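Local coordinates for mandelate racemase/muconate lactonizing enzyme-like protein (Rubrobacter xylanophilus DSM 9941, PDB 3CYJ) that is of unknown function but belongs to the enolase superfamily, joining an N-terminal capping domain to a TIM barrel that holds a sodium ion, at residues K113-G118 and D346-G351; M165-E170 and L191-N196; E221-S226 and V243-G248. All blocks are in the same frame, centred on the assembly; numbering follows the deposited sequence.

Contact 1 of 3, residues K113-G118 and D346-G351; sequences KARLLG and DRPGLG
A114 and R115, in the last turn of helix 97-116, meet P348 and G349 of a type II' beta turn that runs from P348 to G351. The contact ties the N-terminal domain of an enolase-superfamily chain to a late loop between strands 340-341 and 353-354. The turn is identified by the positive phi of G349, its second residue, and by a weak closing bond from G351 N to P348 O.

The van der Waals contacts are side chain against backbone. The CB of A114 points at the turn and lies 3.8 Å from G349 CA, and the CG of R115 is 3.9 Å from G349 N. Where the helix stops, G118 leaves helical geometry in a Schellman motif, its N bonded to R115 O at 2.9 Å, and its carbonyl carbon comes within 4.3 Å of P348 CB.

The polar contacts are less regular. With chi1 at -74°, R115 CG lies beside the backbone N, and the chain runs extended from CG to NE, which lays the guanidinium over the turn. P348 O sits 3.3 Å from R115 NH2, above one face of the group, so the angle is too poor for a hydrogen bond. No hydrogen bond joins the two segments. D111, one turn earlier in the helix, supplies the stronger polar link: its OD1 accepts from L350 N, while its OD2 forms a long, weak ion pair with R115 NE. Backbone hydrogen bonds between G349 and both L119 and L121 add a second tether.

Inside the turn segment, R347 bends back and grips one atom side-on: NE and NH2 both donate to G351 O, at 2.9 and 2.8 Å, approaching from the same face of that carbonyl, whose oxygen lies close to the guanidinium plane.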
loop_
_atom_site.group_PDB
_atom_site.type_symbol
_atom_site.label_atom_id
_atom_site.label_comp_id
_atom_site.label_asym_id
_atom_site.label_seq_id
_atom_site.Cartn_x
_atom_site.Cartn_y
_atom_site.Cartn_z
ATOM N N LYS A 113 39.309 -25.271 0.517
ATOM C CA LYS A 113 38.972 -25.771 -0.807
ATOM C C LYS A 113 39.918 -25.162 -1.879
ATOM O O LYS A 113 40.421 -25.867 -2.714
ATOM C CB LYS A 113 37.500 -25.544 -1.170
ATOM C CG LYS A 113 37.091 -26.101 -2.575
ATOM C CD LYS A 113 35.844 -25.414 -3.187
ATOM C CE LYS A 113 35.209 -26.236 -4.349
ATOM N NZ LYS A 113 34.290 -25.423 -5.263
ATOM N N ALA A 114 40.163 -23.865 -1.819
ATOM C CA ALA A 114 40.936 -23.186 -2.839
ATOM C C ALA A 114 42.384 -23.748 -2.909
ATOM O O ALA A 114 42.895 -24.055 -4.006
ATOM C CB ALA A 114 40.934 -21.674 -2.572
ATOM N N ARG A 115 43.002 -23.865 -1.727
ATOM C CA ARG A 115 44.300 -24.528 -1.483
ATOM C C ARG A 115 44.396 -25.974 -1.980
ATOM O O ARG A 115 45.370 -26.306 -2.648
ATOM C CB ARG A 115 44.730 -24.411 -0.010
ATOM C CG ARG A 115 45.192 -23.007 0.296
ATOM C CD ARG A 115 45.289 -22.694 1.774
ATOM N NE ARG A 115 45.653 -21.287 2.024
ATOM C CZ ARG A 115 46.881 -20.769 1.882
ATOM N NH1 ARG A 115 47.877 -21.517 1.434
ATOM N NH2 ARG A 115 47.121 -19.493 2.159
ATOM N N LEU A 116 43.378 -26.797 -1.726
ATOM C CA LEU A 116 43.332 -28.164 -2.269
ATOM C C LEU A 116 43.308 -28.167 -3.787
ATOM O O LEU A 116 43.750 -29.132 -4.430
ATOM C CB LEU A 116 42.108 -28.956 -1.771
ATOM C CG LEU A 116 42.061 -29.389 -0.304
ATOM C CD1 LEU A 116 40.640 -29.910 0.021
ATOM C CD2 LEU A 116 43.189 -30.419 0.012
ATOM N N LEU A 117 42.770 -27.089 -4.355
ATOM C CA LEU A 117 42.683 -26.956 -5.799
ATOM C C LEU A 117 43.859 -26.216 -6.331
ATOM O O LEU A 117 43.953 -26.040 -7.526
ATOM C CB LEU A 117 41.440 -26.190 -6.196
ATOM C CG LEU A 117 40.115 -26.919 -6.033
ATOM C CD1 LEU A 117 39.029 -26.142 -6.744
ATOM C CD2 LEU A 117 40.220 -28.344 -6.536
ATOM N N GLY A 118 44.743 -25.764 -5.457
ATOM C CA GLY A 118 45.891 -25.011 -5.888
ATOM C C GLY A 118 45.549 -23.659 -6.514
ATOM O O GLY A 118 46.313 -23.180 -7.347
ATOM N N ASP A 346 49.954 -15.462 -7.638
ATOM C CA ASP A 346 50.976 -16.455 -7.293
ATOM C C ASP A 346 50.795 -17.125 -5.946
ATOM O O ASP A 346 51.579 -18.009 -5.633
ATOM C CB ASP A 346 52.411 -15.905 -7.368
ATOM C CG ASP A 346 52.741 -15.298 -8.725
ATOM O OD1 ASP A 346 52.314 -15.832 -9.781
ATOM O OD2 ASP A 346 53.432 -14.244 -8.714
ATOM N N ARG A 347 49.797 -16.724 -5.149
ATOM C CA ARG A 347 49.476 -17.425 -3.870
ATOM C C ARG A 347 48.098 -18.151 -3.894
ATOM O O ARG A 347 47.133 -17.658 -4.477
ATOM C CB ARG A 347 49.610 -16.474 -2.688
ATOM C CG ARG A 347 51.076 -15.907 -2.510
ATOM C CD ARG A 347 51.191 -14.662 -1.592
ATOM N NE ARG A 347 50.934 -14.953 -0.174
ATOM C CZ ARG A 347 51.886 -15.129 0.758
ATOM N NH1 ARG A 347 53.170 -15.041 0.403
ATOM N NH2 ARG A 347 51.581 -15.390 2.041
ATOM N N PRO A 348 48.011 -19.354 -3.296
ATOM C CA PRO A 348 46.737 -20.018 -3.271
ATOM C C PRO A 348 45.898 -19.625 -2.029
ATOM O O PRO A 348 46.433 -19.055 -1.046
ATOM C CB PRO A 348 47.127 -21.506 -3.199
ATOM C CG PRO A 348 48.308 -21.483 -2.369
ATOM C CD PRO A 348 49.048 -20.185 -2.661
ATOM N N GLY A 349 44.602 -19.934 -2.103
ATOM C CA GLY A 349 43.628 -19.460 -1.135
ATOM C C GLY A 349 43.682 -17.942 -0.989
ATOM O O GLY A 349 43.926 -17.194 -1.971
ATOM N N LEU A 350 43.510 -17.504 0.257
ATOM C CA LEU A 350 43.574 -16.107 0.641
ATOM C C LEU A 350 44.990 -15.558 0.582
ATOM O O LEU A 350 45.206 -14.342 0.687
ATOM C CB LEU A 350 43.021 -15.957 2.077
ATOM C CG LEU A 350 41.481 -16.151 2.249
ATOM C CD1 LEU A 350 41.042 -15.980 3.712
ATOM C CD2 LEU A 350 40.698 -15.180 1.301
ATOM N N GLY A 351 45.966 -16.464 0.460
ATOM C CA GLY A 351 47.385 -16.095 0.410
ATOM C C GLY A 351 47.866 -15.573 1.753
ATOM O O GLY A 351 48.833 -14.807 1.809
#

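Contact 2 of 3, residues M165-E170 and L191-N196; sequences MKVGRE and LMVDAN. With NA (sodium ion), chain E.
K166 bends at chi2 (-58°) with its CG beside the backbone N, while D194 holds its CG anti to the backbone N (chi1 -177°); the two side chains therefore lie side by side, pointing the same way. Their ends meet in a salt bridge, K166 NZ to D194 OD2 at 3.1 Å, in which the amine approaches 44° above the carboxylate plane. The same OD2 binds the sodium ion at 2.5 Å, while OD1 accepts from N196 N at 2.9 Å and closes an Asx turn. N196 crosses K166 obliquely, its ND2 3.5 Å from K166 CD.

The backbones beneath are neighbouring parallel strands of the TIM barrel, 162-166 and 190-194, linked by helix 174-185 as a right-handed beta-alpha-beta unit. Bridges pair M165 with V193 and K166 with D194. M165 N donates to M192 O at 3.0 Å, D194 N returns to M165 O, and V167 N reaches D194 O beyond the strand end.

On the face opposite the K166-D194 pair, apolar groups pack towards the helix. M165 CG touches L191 CD1 at 3.9 Å and lies near V193 CG1; V167 crosses V193 at about a right angle, with its CG1 3.9 Å from V193 CG1. A181 of helix 174-185 lies against M165, and I185 against L191.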
loop_
_atom_site.group_PDB
_atom_site.type_symbol
_atom_site.label_atom_id
_atom_site.label_comp_id
_atom_site.label_asym_id
_atom_site.label_seq_id
_atom_site.Cartn_x
_atom_site.Cartn_y
_atom_site.Cartn_z
ATOM N N MET A 165 35.049 8.824 7.099
ATOM C CA MET A 165 35.274 9.294 8.477
ATOM C C MET A 165 33.981 9.151 9.356
ATOM O O MET A 165 32.869 8.991 8.839
ATOM C CB MET A 165 35.781 10.747 8.478
ATOM C CG MET A 165 34.889 11.761 7.757
ATOM S SD MET A 165 35.289 13.558 7.955
ATOM C CE MET A 165 35.094 13.843 9.720
ATOM N N LYS A 166 34.147 9.192 10.676
ATOM C CA LYS A 166 33.032 9.191 11.606
ATOM C C LYS A 166 32.508 10.586 11.934
ATOM O O LYS A 166 33.260 11.559 12.020
ATOM C CB LYS A 166 33.446 8.488 12.894
ATOM C CG LYS A 166 34.160 7.138 12.714
ATOM C CD LYS A 166 33.313 6.166 11.939
ATOM C CE LYS A 166 33.640 4.747 12.335
ATOM N NZ LYS A 166 33.224 3.834 11.259
ATOM N N VAL A 167 31.191 10.675 12.104
ATOM C CA VAL A 167 30.510 11.904 12.532
ATOM C C VAL A 167 29.458 11.527 13.567
ATOM O O VAL A 167 29.075 10.357 13.698
ATOM C CB VAL A 167 29.701 12.611 11.354
ATOM C CG1 VAL A 167 30.616 13.253 10.374
ATOM C CG2 VAL A 167 28.715 11.603 10.681
ATOM N N GLY A 168 28.945 12.527 14.259
ATOM C CA GLY A 168 27.700 12.287 15.003
ATOM C C GLY A 168 27.816 12.139 16.501
ATOM O O GLY A 168 26.772 12.144 17.201
ATOM N N ARG A 169 29.057 11.984 16.996
ATOM C CA ARG A 169 29.311 11.861 18.435
ATOM C C ARG A 169 29.185 13.208 19.186
ATOM O O ARG A 169 28.533 13.286 20.232
ATOM C CB ARG A 169 30.679 11.207 18.699
ATOM C CG ARG A 169 30.902 10.867 20.149
ATOM C CD ARG A 169 32.162 10.065 20.369
ATOM N NE ARG A 169 32.130 9.655 21.763
ATOM C CZ ARG A 169 31.608 8.508 22.195
ATOM N NH1 ARG A 169 31.566 8.261 23.489
ATOM N NH2 ARG A 169 31.130 7.599 21.334
ATOM N N GLU A 170 29.810 14.253 18.642
ATOM C CA GLU A 170 29.595 15.621 19.087
ATOM C C GLU A 170 29.165 16.514 17.916
ATOM O O GLU A 170 29.983 17.227 17.316
ATOM C CB GLU A 170 30.853 16.174 19.749
ATOM C CG GLU A 170 30.927 15.853 21.278
ATOM C CD GLU A 170 32.245 16.304 21.906
ATOM O OE1 GLU A 170 32.503 17.546 21.984
ATOM O OE2 GLU A 170 33.017 15.400 22.309
ATOM N N LEU A 191 34.430 12.167 -0.296
ATOM C CA LEU A 191 34.376 12.124 1.167
ATOM C C LEU A 191 33.091 11.474 1.686
ATOM O O LEU A 191 32.009 11.964 1.414
ATOM C CB LEU A 191 34.586 13.513 1.799
ATOM C CG LEU A 191 34.606 13.609 3.330
ATOM C CD1 LEU A 191 35.719 12.750 4.035
ATOM C CD2 LEU A 191 34.610 15.051 3.807
ATOM N N MET A 192 33.229 10.391 2.462
ATOM C CA MET A 192 32.120 9.600 2.926
ATOM C C MET A 192 32.027 9.723 4.448
ATOM O O MET A 192 33.047 9.778 5.132
ATOM C CB MET A 192 32.402 8.131 2.556
ATOM C CG MET A 192 32.818 7.846 1.036
ATOM S SD MET A 192 33.624 6.275 0.769
ATOM C CE MET A 192 32.273 5.181 1.233
ATOM N N VAL A 193 30.807 9.768 4.999
ATOM C CA VAL A 193 30.635 9.804 6.477
ATOM C C VAL A 193 29.842 8.608 7.041
ATOM O O VAL A 193 28.988 8.027 6.365
ATOM C CB VAL A 193 30.105 11.179 7.024
ATOM C CG1 VAL A 193 31.070 12.392 6.613
ATOM C CG2 VAL A 193 28.655 11.431 6.623
ATOM N N ASP A 194 30.134 8.256 8.288
ATOM C CA ASP A 194 29.474 7.172 8.954
ATOM C C ASP A 194 29.020 7.677 10.323
ATOM O O ASP A 194 29.839 8.159 11.091
ATOM C CB ASP A 194 30.411 5.966 9.052
ATOM C CG ASP A 194 29.745 4.739 9.690
ATOM O OD1 ASP A 194 28.545 4.740 10.121
ATOM O OD2 ASP A 194 30.458 3.742 9.832
ATOM N N ALA A 195 27.715 7.547 10.616
ATOM C CA ALA A 195 27.134 8.096 11.857
ATOM C C ALA A 195 26.927 6.974 12.897
ATOM O O ALA A 195 26.648 7.244 14.083
ATOM C CB ALA A 195 25.816 8.819 11.558
ATOM N N ASN A 196 27.064 5.721 12.445
ATOM C CA ASN A 196 26.904 4.559 13.318
ATOM C C ASN A 196 25.639 4.685 14.170
ATOM O O ASN A 196 25.683 4.477 15.409
ATOM C CB ASN A 196 28.155 4.396 14.221
ATOM C CG ASN A 196 29.385 3.979 13.419
ATOM O OD1 ASN A 196 29.600 2.781 13.239
ATOM N ND2 ASN A 196 30.133 4.959 12.840
HETATM NA NA NA E . 29.122 1.707 10.192
#

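Contact 3 of 3, residues E221-S226 and V243-G248; sequences EEPVSS and VAIAAG. With NA (sodium ion), chain E.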
loop_
_atom_site.group_PDB
_atom_site.type_symbol
_atom_site.label_atom_id
_atom_site.label_comp_id
_atom_site.label_asym_id
_atom_site.label_seq_id
_atom_site.Cartn_x
_atom_site.Cartn_y
_atom_site.Cartn_z
ATOM N N GLU A 221 26.429 6.868 5.893
ATOM C CA GLU A 221 26.205 5.537 6.386
ATOM C C GLU A 221 25.543 5.511 7.796
ATOM O O GLU A 221 25.927 6.267 8.706
ATOM C CB GLU A 221 27.520 4.780 6.411
ATOM C CG GLU A 221 27.294 3.317 6.680
ATOM C CD GLU A 221 28.605 2.574 6.948
ATOM O OE1 GLU A 221 29.676 3.038 6.456
ATOM O OE2 GLU A 221 28.550 1.534 7.663
ATOM N N GLU A 222 24.547 4.634 7.956
ATOM C CA GLU A 222 23.910 4.423 9.251
ATOM C C GLU A 222 23.486 5.708 9.950
ATOM O O GLU A 222 23.787 5.910 11.136
ATOM C CB GLU A 222 24.821 3.606 10.158
ATOM C CG GLU A 222 24.833 2.117 9.744
ATOM C CD GLU A 222 25.852 1.244 10.529
ATOM O OE1 GLU A 222 26.656 1.784 11.326
ATOM O OE2 GLU A 222 25.862 0.002 10.324
ATOM N N PRO A 223 22.719 6.552 9.230
ATOM C CA PRO A 223 22.354 7.812 9.864
ATOM C C PRO A 223 21.462 7.534 11.097
ATOM O O PRO A 223 21.559 8.253 12.095
ATOM C CB PRO A 223 21.568 8.537 8.785
ATOM C CG PRO A 223 20.990 7.404 7.873
ATOM C CD PRO A 223 22.034 6.316 7.918
ATOM N N VAL A 224 20.574 6.539 10.990
ATOM C CA VAL A 224 19.731 6.147 12.112
ATOM C C VAL A 224 20.030 4.696 12.438
ATOM O O VAL A 224 20.742 4.030 11.667
ATOM C CB VAL A 224 18.202 6.334 11.829
ATOM C CG1 VAL A 224 17.871 7.797 11.668
ATOM C CG2 VAL A 224 17.731 5.475 10.629
ATOM N N SER A 225 19.485 4.185 13.544
ATOM C CA SER A 225 19.606 2.729 13.776
ATOM C C SER A 225 19.215 1.934 12.553
ATOM O O SER A 225 18.162 2.191 11.972
ATOM C CB SER A 225 18.710 2.264 14.879
ATOM O OG SER A 225 18.641 0.827 14.839
ATOM N N SER A 226 20.034 0.948 12.163
ATOM C CA SER A 226 19.735 0.173 10.950
ATOM C C SER A 226 18.564 -0.785 11.170
ATOM O O SER A 226 18.060 -1.375 10.197
ATOM C CB SER A 226 20.957 -0.618 10.457
ATOM N N VAL A 243 24.022 12.221 -2.421
ATOM C CA VAL A 243 24.492 11.634 -1.151
ATOM C C VAL A 243 23.863 10.245 -1.013
ATOM O O VAL A 243 22.675 10.129 -0.790
ATOM C CB VAL A 243 24.177 12.532 0.098
ATOM C CG1 VAL A 243 24.650 11.876 1.474
ATOM C CG2 VAL A 243 24.784 13.915 -0.076
ATOM N N ALA A 244 24.647 9.198 -1.170
ATOM C CA ALA A 244 24.080 7.855 -1.038
ATOM C C ALA A 244 23.799 7.436 0.427
ATOM O O ALA A 244 24.629 7.622 1.328
ATOM C CB ALA A 244 24.985 6.855 -1.712
ATOM N N ILE A 245 22.597 6.944 0.675
ATOM C CA ILE A 245 22.254 6.475 2.015
ATOM C C ILE A 245 22.650 5.031 2.083
ATOM O O ILE A 245 22.164 4.256 1.301
ATOM C CB ILE A 245 20.745 6.692 2.348
ATOM C CG1 ILE A 245 20.363 8.203 2.285
ATOM C CG2 ILE A 245 20.383 6.079 3.704
ATOM C CD1 ILE A 245 21.164 9.176 3.304
ATOM N N ALA A 246 23.577 4.663 2.978
ATOM C CA ALA A 246 24.058 3.252 3.054
ATOM C C ALA A 246 23.811 2.603 4.436
ATOM O O ALA A 246 23.859 3.280 5.477
ATOM C CB ALA A 246 25.551 3.159 2.719
ATOM N N ALA A 247 23.578 1.282 4.437
ATOM C CA ALA A 247 23.387 0.556 5.693
ATOM C C ALA A 247 23.565 -0.912 5.446
ATOM O O ALA A 247 23.551 -1.322 4.303
ATOM C CB ALA A 247 22.019 0.854 6.272
ATOM N N GLY A 248 23.759 -1.702 6.503
ATOM C CA GLY A 248 23.770 -3.137 6.333
ATOM C C GLY A 248 24.632 -4.087 7.130
ATOM O O GLY A 248 24.437 -5.327 7.026
HETATM NA NA NA E . 29.122 1.707 10.192
HETATM O O HOH W 1 23.718 -1.234 9.390
#
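This is a parallel beta-strand contact at the C-terminal mouth of the TIM barrel, where the end of strand 219-221 lies beside strand 244-247. Evidence for the pairing is a bridge between E221 and A246, with CA atoms 4.6 Å apart, and one bond across it: E222 N donates to A246 O at 2.9 Å, nearly straight, with an N-H...O angle of 170°. The same oxygen also receives a weaker CA-H...O contact from E221 CA at 3.4 Å. Side-chain packing is slighter. P223 brings its CG to 4.4 Å from I245 CG2, a loose apolar contact, and L232 and L235 of helix 229-238 pack on the proline from outside the barrel.

Two glutamates in succession reach the sodium ion. E221 holds its CG anti to the backbone N (chi1 -170°) and runs extended beyond it, placing OE2 2.6 Å from the metal. E222 has a positive phi of 49°, which turns the chain at the strand end, and its extended side chain delivers OE1 at 2.7 Å. The far oxygen of E222, OE2, accepts from a water at 2.6 Å, and that water accepts in turn from G248 N at 2.9 Å, a bridge back to the second segment.

D194 completes the trio of protein ligands, and K164 forms a salt bridge with E221 OE1. Three carboxylates around one ion are as expected for the metal site of this superfamily; the sodium probably offsets part of the negative charge gathered here, to which E249, close to E222 OE2, may add.

How the contacts relate
Contacts 2 and 3 are neighbours in one curled barrel sheet, their centres 11 Å apart, and they follow one another along the chain. Strands 190-194 and 219-221 join them directly: V193 O lies 2.8 Å from E221 N, and A195 N lies 2.9 Å from E221 O, both probable hydrogen bonds. This adjacency lets successive strand ends supply ligands to a single sodium ion. Contact 1 lies across the chain's centre, 37 Å from contact 2 and 35 Å from contact 3, centre to centre, and touches neither. Its segments enclose both in sequence; it joins the end of helix 97-116 in the N-terminal domain to a loop late in the chain, remote from the metal.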